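Local coordinates for cell wall surface anchor family protein (Streptococcus agalactiae, PDB 3PHS) that forms the minor pilin subunit GBS52 of the pilus and mediates adhesion to lung epithelial cells through an IgG-like domain, at residues Arg27-Gly39 against Phe117-Lys130. Residues are numbered along the deposited sequence; the frame is centred on the assembly and turned at random.
Sequences RPNPQLEIAPKEG and FLVDLSEDKVIYPK
Ala35 packs over one face of the Tyr128 ring, its CA sitting 3.6 Å from the ring centroid and only 11° off the normal, a CH-pi contact over the middle of the face. The methyl continues along the same face toward the phenol end, with Ala35 CB 3.4 Å from Tyr128 CZ, while the ring of Pro36 meets the aromatic side chain obliquely through CD. At the CB end of the side chain, the backbone of Tyr128 is gripped twice by 27-39. Its N-H gives a straight bond to Leu32 O, in the carbonyl plane (2.8 Å from Tyr128 N), and its carbonyl receives the guanidinium of Arg27, which stands nearly perpendicular to the phenol ring. With CG anti to the backbone N (chi1 -151°) and the chain extended as far as NE, Arg27 reaches across so that NH2 lies 2.8 Å from Tyr128 O; NH1 adds weak bonds to the same oxygen and to Pro129 O. NH2 also donates to Gln31 O, from above that carbonyl's plane, tying the guanidinium to the type I turn Gln31-Ile34, whose Ile34 N reaches the same oxygen from the opposite face.

The contact joins the long loop between strands 13-21 and 40-41 to strand 125-127, parallel to 13-21, in the N-terminal domain, whose two sheets are consistent with the Ig-like fold of this pilin; Tyr128 also touches Val18. From the turn, Leu32 spreads both methyls over Phe117 CB, CD1 at 3.8 Å, a contact with strand 109-121. Glu33 extends the other way beside Val126, and its OE2 is met on the syn side, though well out of the carboxylate plane, by Lys125 NZ (3.3 Å), which also pairs with Glu123 OE2. One water lies within hydrogen-bonding distance of Glu33 O and Val126 O; another links Val126 N to Glu33 OE1.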
ATOM      1  N   ARG A  27      11.955  16.423   6.902  1.00 16.52           N
ATOM      2  CA  ARG A  27      12.340  15.345   7.798  1.00 16.89           C
ATOM      3  C   ARG A  27      13.606  14.615   7.400  1.00 16.61           C
ATOM      4  O   ARG A  27      13.561  13.407   7.127  1.00 16.65           O
ATOM      5  CB  ARG A  27      11.187  14.355   7.985  1.00 16.44           C
ATOM      6  CG  ARG A  27      11.259  13.688   9.334  1.00 15.72           C
ATOM      7  CD  ARG A  27      10.192  12.615   9.530  1.00 15.99           C
ATOM      8  NE  ARG A  27      10.413  12.016  10.842  1.00 15.46           N
ATOM      9  CZ  ARG A  27       9.610  11.137  11.423  1.00 14.60           C
ATOM     10  NH1 ARG A  27       8.497  10.715  10.810  1.00 12.38           N
ATOM     11  NH2 ARG A  27       9.928  10.681  12.627  1.00 14.65           N
ATOM     12  N   PRO A  28      14.745  15.332   7.382  1.00 16.73           N
ATOM     13  CA  PRO A  28      16.024  14.668   7.103  1.00 17.00           C
ATOM     14  C   PRO A  28      16.363  13.728   8.253  1.00 17.14           C
ATOM     15  O   PRO A  28      15.985  14.002   9.397  1.00 17.61           O
ATOM     16  CB  PRO A  28      17.037  15.830   7.072  1.00 17.36           C
ATOM     17  CG  PRO A  28      16.426  16.887   7.947  1.00 16.73           C
ATOM     18  CD  PRO A  28      14.925  16.742   7.792  1.00 16.60           C
ATOM     19  N   ASN A  29      17.043  12.626   7.958  1.00 16.53           N
ATOM     20  CA  ASN A  29      17.441  11.677   9.018  1.00 17.74           C
ATOM     21  C   ASN A  29      16.272  11.406   9.992  1.00 17.19           C
ATOM     22  O   ASN A  29      16.374  11.682  11.192  1.00 17.38           O
ATOM     23  CB  ASN A  29      18.684  12.217   9.779  1.00 17.30           C
ATOM     24  CG  ASN A  29      19.242  11.220  10.810  1.00 19.76           C
ATOM     25  OD1 ASN A  29      19.884  11.614  11.794  1.00 20.02           O
ATOM     26  ND2 ASN A  29      19.013   9.931  10.579  1.00 16.42           N
ATOM     27  N   PRO A  30      15.139  10.887   9.477  1.00 16.88           N
ATOM     28  CA  PRO A  30      13.981  10.736  10.364  1.00 16.28           C
ATOM     29  C   PRO A  30      14.287   9.854  11.586  1.00 16.31           C
ATOM     30  O   PRO A  30      14.910   8.779  11.462  1.00 15.37           O
ATOM     31  CB  PRO A  30      12.917  10.080   9.464  1.00 16.87           C
ATOM     32  CG  PRO A  30      13.686   9.473   8.319  1.00 17.75           C
ATOM     33  CD  PRO A  30      14.881  10.376   8.116  1.00 16.66           C
ATOM     34  N   GLN A  31      13.866  10.331  12.750  1.00 15.27           N
ATOM     35  CA  GLN A  31      14.020   9.622  14.009  1.00 14.86           C
ATOM     36  C   GLN A  31      12.684   9.726  14.735  1.00 14.15           C
ATOM     37  O   GLN A  31      12.035  10.768  14.714  1.00 13.21           O
ATOM     38  CB  GLN A  31      15.151  10.210  14.874  1.00 15.71           C
ATOM     39  CG  GLN A  31      16.561  10.221  14.227  1.00 17.94           C
ATOM     40  CD  GLN A  31      17.122   8.826  13.926  1.00 21.95           C
ATOM     41  OE1 GLN A  31      17.734   8.595  12.869  1.00 23.63           O
ATOM     42  NE2 GLN A  31      16.930   7.901  14.853  1.00 22.06           N
ATOM     43  N   LEU A  32      12.272   8.625  15.347  1.00 13.83           N
ATOM     44  CA  LEU A  32      10.907   8.479  15.864  1.00 14.15           C
ATOM     45  C   LEU A  32      10.485   9.615  16.801  1.00 13.32           C
ATOM     46  O   LEU A  32       9.350  10.069  16.742  1.00 12.83           O
ATOM     47  CB  LEU A  32      10.729   7.120  16.556  1.00 15.01           C
ATOM     48  CG  LEU A  32      10.441   5.929  15.638  1.00 18.80           C
ATOM     49  CD1 LEU A  32      10.530   4.650  16.465  1.00 24.11           C
ATOM     50  CD2 LEU A  32       9.047   6.008  14.950  1.00 20.70           C
ATOM     51  N   GLU A  33      11.395  10.078  17.651  1.00 12.35           N
ATOM     52  CA  GLU A  33      10.996  11.118  18.612  1.00 12.58           C
ATOM     53  C   GLU A  33      11.279  12.557  18.184  1.00 12.44           C
ATOM     54  O   GLU A  33      10.922  13.496  18.908  1.00 12.79           O
ATOM     55  CB  GLU A  33      11.564  10.825  20.000  1.00 12.11           C
ATOM     56  CG  GLU A  33      10.954   9.607  20.644  1.00 14.80           C
ATOM     57  CD  GLU A  33      11.613   9.301  21.966  1.00 13.74           C
ATOM     58  OE1 GLU A  33      11.397  10.063  22.911  1.00 16.71           O
ATOM     59  OE2 GLU A  33      12.343   8.302  22.046  1.00 21.12           O
ATOM     60  N   ILE A  34      11.885  12.733  17.005  1.00 12.80           N
ATOM     61  CA  ILE A  34      12.181  14.084  16.479  1.00 12.74           C
ATOM     62  C   ILE A  34      11.086  14.552  15.531  1.00 12.14           C
ATOM     63  O   ILE A  34      10.902  13.941  14.486  1.00 12.29           O
ATOM     64  CB  ILE A  34      13.559  14.118  15.722  1.00 13.29           C
ATOM     65  CG1 ILE A  34      14.735  13.854  16.680  1.00 13.58           C
ATOM     66  CG2 ILE A  34      13.735  15.428  14.943  1.00 13.79           C
ATOM     67  CD1 ILE A  34      15.109  15.042  17.600  1.00 13.32           C
ATOM     68  N   ALA A  35      10.384  15.635  15.891  1.00 11.55           N
ATOM     69  CA  ALA A  35       9.348  16.231  15.026  1.00 12.44           C
ATOM     70  C   ALA A  35       9.925  16.656  13.678  1.00 12.89           C
ATOM     71  O   ALA A  35      11.039  17.183  13.611  1.00 12.58           O
ATOM     72  CB  ALA A  35       8.673  17.439  15.709  1.00 12.37           C
ATOM     73  N   PRO A  36       9.167  16.424  12.590  1.00 13.49           N
ATOM     74  CA  PRO A  36       9.591  17.049  11.350  1.00 14.19           C
ATOM     75  C   PRO A  36       9.460  18.571  11.478  1.00 14.32           C
ATOM     76  O   PRO A  36       8.727  19.081  12.351  1.00 13.65           O
ATOM     77  CB  PRO A  36       8.607  16.493  10.298  1.00 14.16           C
ATOM     78  CG  PRO A  36       7.456  16.012  11.055  1.00 15.46           C
ATOM     79  CD  PRO A  36       7.971  15.580  12.417  1.00 13.94           C
ATOM     80  N   LYS A  37      10.173  19.269  10.602  1.00 15.05           N
ATOM     81  CA  LYS A  37      10.270  20.728  10.616  1.00 15.78           C
ATOM     82  C   LYS A  37       8.945  21.392  10.246  1.00 16.43           C
ATOM     83  O   LYS A  37       8.628  22.490  10.718  1.00 15.59           O
ATOM     84  CB  LYS A  37      11.400  21.163   9.675  1.00 15.90           C
ATOM     85  CG  LYS A  37      12.776  20.652  10.127  1.00 17.39           C
ATOM     86  CD  LYS A  37      13.874  20.999   9.120  1.00 18.36           C
ATOM     87  CE  LYS A  37      15.246  20.473   9.589  1.00 17.68           C
ATOM     88  NZ  LYS A  37      16.369  20.828   8.632  1.00 18.96           N
ATOM     89  N   GLU A  38       8.184  20.701   9.403  1.00 16.19           N
ATOM     90  CA  GLU A  38       6.851  21.110   9.000  1.00 16.53           C
ATOM     91  C   GLU A  38       6.101  19.801   8.815  1.00 16.22           C
ATOM     92  O   GLU A  38       6.720  18.732   8.690  1.00 15.43           O
ATOM     93  CB  GLU A  38       6.860  21.846   7.649  1.00 17.26           C
ATOM     94  CG  GLU A  38       7.571  23.218   7.592  1.00 18.73           C
ATOM     95  CD  GLU A  38       6.897  24.284   8.434  1.00 21.33           C
ATOM     96  OE1 GLU A  38       5.653  24.247   8.587  1.00 18.17           O
ATOM     97  OE2 GLU A  38       7.631  25.173   8.950  1.00 23.78           O
ATOM     98  N   GLY A  39       4.779  19.879   8.761  1.00 15.53           N
ATOM     99  CA  GLY A  39       3.989  18.663   8.539  1.00 15.70           C
ATOM    100  C   GLY A  39       2.517  18.908   8.742  1.00 15.05           C
ATOM    101  O   GLY A  39       2.123  19.649   9.644  1.00 15.64           O
ATOM    102  N   PHE A 117       6.583   0.499  14.358  1.00 10.65           N
ATOM    103  CA  PHE A 117       7.684   0.890  15.242  1.00 10.83           C
ATOM    104  C   PHE A 117       7.584   0.167  16.580  1.00 11.08           C
ATOM    105  O   PHE A 117       6.509  -0.307  16.967  1.00  9.98           O
ATOM    106  CB  PHE A 117       7.656   2.411  15.495  1.00 10.71           C
ATOM    107  CG  PHE A 117       6.308   2.923  15.885  1.00 13.43           C
ATOM    108  CD1 PHE A 117       5.415   3.375  14.908  1.00 13.14           C
ATOM    109  CD2 PHE A 117       5.901   2.897  17.220  1.00 14.83           C
ATOM    110  CE1 PHE A 117       4.145   3.799  15.260  1.00 15.69           C
ATOM    111  CE2 PHE A 117       4.642   3.339  17.581  1.00 14.60           C
ATOM    112  CZ  PHE A 117       3.760   3.790  16.604  1.00 15.25           C
ATOM    113  N   LEU A 118       8.695   0.125  17.297  1.00 11.01           N
ATOM    114  CA  LEU A 118       8.659  -0.304  18.688  1.00 13.15           C
ATOM    115  C   LEU A 118       8.789   0.924  19.581  1.00 14.14           C
ATOM    116  O   LEU A 118       9.550   1.839  19.272  1.00 15.28           O
ATOM    117  CB  LEU A 118       9.780  -1.303  18.977  1.00 13.20           C
ATOM    118  CG  LEU A 118       9.576  -2.692  18.400  1.00 14.83           C
ATOM    119  CD1 LEU A 118      10.868  -3.487  18.550  1.00 15.78           C
ATOM    120  CD2 LEU A 118       8.373  -3.408  19.086  1.00 15.54           C
ATOM    121  N   VAL A 119       8.039   0.958  20.678  1.00 14.82           N
ATOM    122  CA  VAL A 119       8.215   2.027  21.687  1.00 15.48           C
ATOM    123  C   VAL A 119       8.713   1.369  22.989  1.00 15.11           C
ATOM    124  O   VAL A 119       8.064   0.472  23.516  1.00 13.77           O
ATOM    125  CB  VAL A 119       6.904   2.780  22.031  1.00 16.19           C
ATOM    126  CG1 VAL A 119       7.233   4.076  22.813  1.00 16.62           C
ATOM    127  CG2 VAL A 119       6.058   3.095  20.790  1.00 19.06           C
ATOM    128  N   ASP A 120       9.853   1.837  23.491  1.00 14.89           N
ATOM    129  CA  ASP A 120      10.374   1.432  24.790  1.00 15.21           C
ATOM    130  C   ASP A 120       9.731   2.388  25.816  1.00 14.87           C
ATOM    131  O   ASP A 120      10.301   3.447  26.151  1.00 14.43           O
ATOM    132  CB  ASP A 120      11.900   1.574  24.739  1.00 16.48           C
ATOM    133  CG  ASP A 120      12.616   1.080  25.984  1.00 18.55           C
ATOM    134  OD1 ASP A 120      11.995   0.576  26.940  1.00 22.94           O
ATOM    135  OD2 ASP A 120      13.861   1.225  25.990  1.00 22.89           O
ATOM    136  N   LEU A 121       8.522   2.036  26.270  1.00 13.77           N
ATOM    137  CA  LEU A 121       7.699   2.934  27.091  1.00 13.73           C
ATOM    138  C   LEU A 121       8.070   2.855  28.576  1.00 14.40           C
ATOM    139  O   LEU A 121       7.409   2.181  29.383  1.00 13.70           O
ATOM    140  CB  LEU A 121       6.191   2.713  26.860  1.00 13.82           C
ATOM    141  CG  LEU A 121       5.306   3.851  27.383  1.00 13.32           C
ATOM    142  CD1 LEU A 121       5.426   5.100  26.471  1.00 12.48           C
ATOM    143  CD2 LEU A 121       3.840   3.327  27.506  1.00 13.88           C
ATOM    144  N   SER A 122       9.167   3.540  28.895  1.00 14.79           N
ATOM    145  CA  SER A 122       9.696   3.657  30.246  1.00 15.02           C
ATOM    146  C   SER A 122       9.457   5.047  30.864  1.00 15.37           C
ATOM    147  O   SER A 122       9.824   5.293  32.031  1.00 15.47           O
ATOM    148  CB  SER A 122      11.205   3.435  30.162  1.00 15.26           C
ATOM    149  OG  SER A 122      11.793   4.421  29.331  1.00 16.54           O
ATOM    150  N   GLU A 123       8.851   5.936  30.077  1.00 14.02           N
ATOM    151  CA  GLU A 123       8.575   7.336  30.401  1.00 14.19           C
ATOM    152  C   GLU A 123       7.524   7.809  29.390  1.00 13.62           C
ATOM    153  O   GLU A 123       7.264   7.100  28.412  1.00 12.08           O
ATOM    154  CB  GLU A 123       9.851   8.183  30.241  1.00 14.36           C
ATOM    155  CG  GLU A 123      10.542   8.043  28.856  1.00 16.56           C
ATOM    156  CD  GLU A 123      11.773   8.926  28.700  1.00 21.58           C
ATOM    157  OE1 GLU A 123      12.319   9.366  29.730  1.00 23.67           O
ATOM    158  OE2 GLU A 123      12.190   9.182  27.548  1.00 24.11           O
ATOM    159  N   ASP A 124       6.935   8.992  29.603  1.00 12.56           N
ATOM    160  CA  ASP A 124       6.028   9.563  28.585  1.00 12.80           C
ATOM    161  C   ASP A 124       6.768   9.738  27.260  1.00 12.68           C
ATOM    162  O   ASP A 124       7.942  10.155  27.240  1.00 13.16           O
ATOM    163  CB  ASP A 124       5.480  10.912  29.025  1.00 12.33           C
ATOM    164  CG  ASP A 124       4.660  10.830  30.293  1.00 13.08           C
ATOM    165  OD1 ASP A 124       4.516  11.882  30.930  1.00 15.33           O
ATOM    166  OD2 ASP A 124       4.144   9.749  30.635  1.00 12.45           O
ATOM    167  N   LYS A 125       6.078   9.451  26.157  1.00 12.47           N
ATOM    168  CA  LYS A 125       6.710   9.481  24.833  1.00 12.83           C
ATOM    169  C   LYS A 125       5.847  10.211  23.827  1.00 12.22           C
ATOM    170  O   LYS A 125       4.617  10.074  23.840  1.00 11.38           O
ATOM    171  CB  LYS A 125       6.937   8.048  24.316  1.00 13.07           C
ATOM    172  CG  LYS A 125       8.024   7.224  25.039  1.00 14.90           C
ATOM    173  CD  LYS A 125       9.416   7.680  24.634  1.00 17.99           C
ATOM    174  CE  LYS A 125      10.509   6.746  25.200  1.00 16.92           C
ATOM    175  NZ  LYS A 125      11.819   7.463  25.153  1.00 19.43           N
ATOM    176  N   VAL A 126       6.511  10.944  22.928  1.00 12.27           N
ATOM    177  CA  VAL A 126       5.857  11.535  21.754  1.00 11.96           C
ATOM    178  C   VAL A 126       6.585  10.979  20.514  1.00 12.18           C
ATOM    179  O   VAL A 126       7.801  11.094  20.390  1.00 12.64           O
ATOM    180  CB  VAL A 126       5.877  13.070  21.793  1.00 11.63           C
ATOM    181  CG1 VAL A 126       5.228  13.665  20.522  1.00 12.40           C
ATOM    182  CG2 VAL A 126       5.159  13.594  23.057  1.00 11.63           C
ATOM    183  N   ILE A 127       5.841  10.352  19.615  1.00 12.13           N
ATOM    184  CA  ILE A 127       6.482   9.670  18.492  1.00 13.52           C
ATOM    185  C   ILE A 127       5.833  10.096  17.181  1.00 12.91           C
ATOM    186  O   ILE A 127       4.620  10.336  17.131  1.00 13.21           O
ATOM    187  CB  ILE A 127       6.455   8.121  18.624  1.00 14.18           C
ATOM    188  CG1 ILE A 127       5.050   7.612  18.636  1.00 18.10           C
ATOM    189  CG2 ILE A 127       7.257   7.587  19.882  1.00 16.27           C
ATOM    190  CD1 ILE A 127       4.924   6.437  17.761  1.00 23.55           C
ATOM    191  N   TYR A 128       6.661  10.189  16.143  1.00 12.12           N
ATOM    192  CA  TYR A 128       6.257  10.636  14.819  1.00 11.59           C
ATOM    193  C   TYR A 128       6.529   9.473  13.857  1.00 10.97           C
ATOM    194  O   TYR A 128       7.671   9.295  13.421  1.00 11.38           O
ATOM    195  CB  TYR A 128       7.060  11.880  14.401  1.00 11.33           C
ATOM    196  CG  TYR A 128       6.793  13.099  15.274  1.00 10.69           C
ATOM    197  CD1 TYR A 128       7.471  13.268  16.487  1.00 12.20           C
ATOM    198  CD2 TYR A 128       5.855  14.053  14.905  1.00 10.06           C
ATOM    199  CE1 TYR A 128       7.201  14.380  17.329  1.00 12.62           C
ATOM    200  CE2 TYR A 128       5.585  15.171  15.726  1.00 12.48           C
ATOM    201  CZ  TYR A 128       6.269  15.315  16.937  1.00 11.50           C
ATOM    202  OH  TYR A 128       6.025  16.404  17.743  1.00 13.36           O
ATOM    203  N   PRO A 129       5.502   8.646  13.557  1.00 10.96           N
ATOM    204  CA  PRO A 129       5.807   7.521  12.656  1.00 10.46           C
ATOM    205  C   PRO A 129       6.271   8.036  11.294  1.00 10.73           C
ATOM    206  O   PRO A 129       5.919   9.154  10.909  1.00  9.98           O
ATOM    207  CB  PRO A 129       4.463   6.785  12.537  1.00 10.86           C
ATOM    208  CG  PRO A 129       3.733   7.135  13.816  1.00  9.76           C
ATOM    209  CD  PRO A 129       4.109   8.582  14.049  1.00 10.80           C
ATOM    210  N   LYS A 130       7.062   7.233  10.590  1.00 11.30           N
ATOM    211  CA  LYS A 130       7.544   7.586   9.244  1.00 12.51           C
ATOM    212  C   LYS A 130       6.427   7.290   8.266  1.00 12.05           C
ATOM    213  O   LYS A 130       5.936   6.160   8.193  1.00 12.23           O
ATOM    214  CB  LYS A 130       8.799   6.785   8.891  1.00 13.48           C
ATOM    215  CG  LYS A 130       9.942   7.042   9.872  1.00 18.31           C
ATOM    216  CD  LYS A 130      11.184   6.191   9.574  1.00 24.28           C
ATOM    217  CE  LYS A 130      12.185   6.293  10.729  1.00 27.08           C
ATOM    218  NZ  LYS A 130      13.185   5.179  10.675  1.00 30.57           N
TER
HETATM  219  O   HOH W   1       9.294  13.461  21.091  1.00 14.46           O
HETATM  220  O   HOH W   2       9.240  11.548  23.369  1.00 17.23           O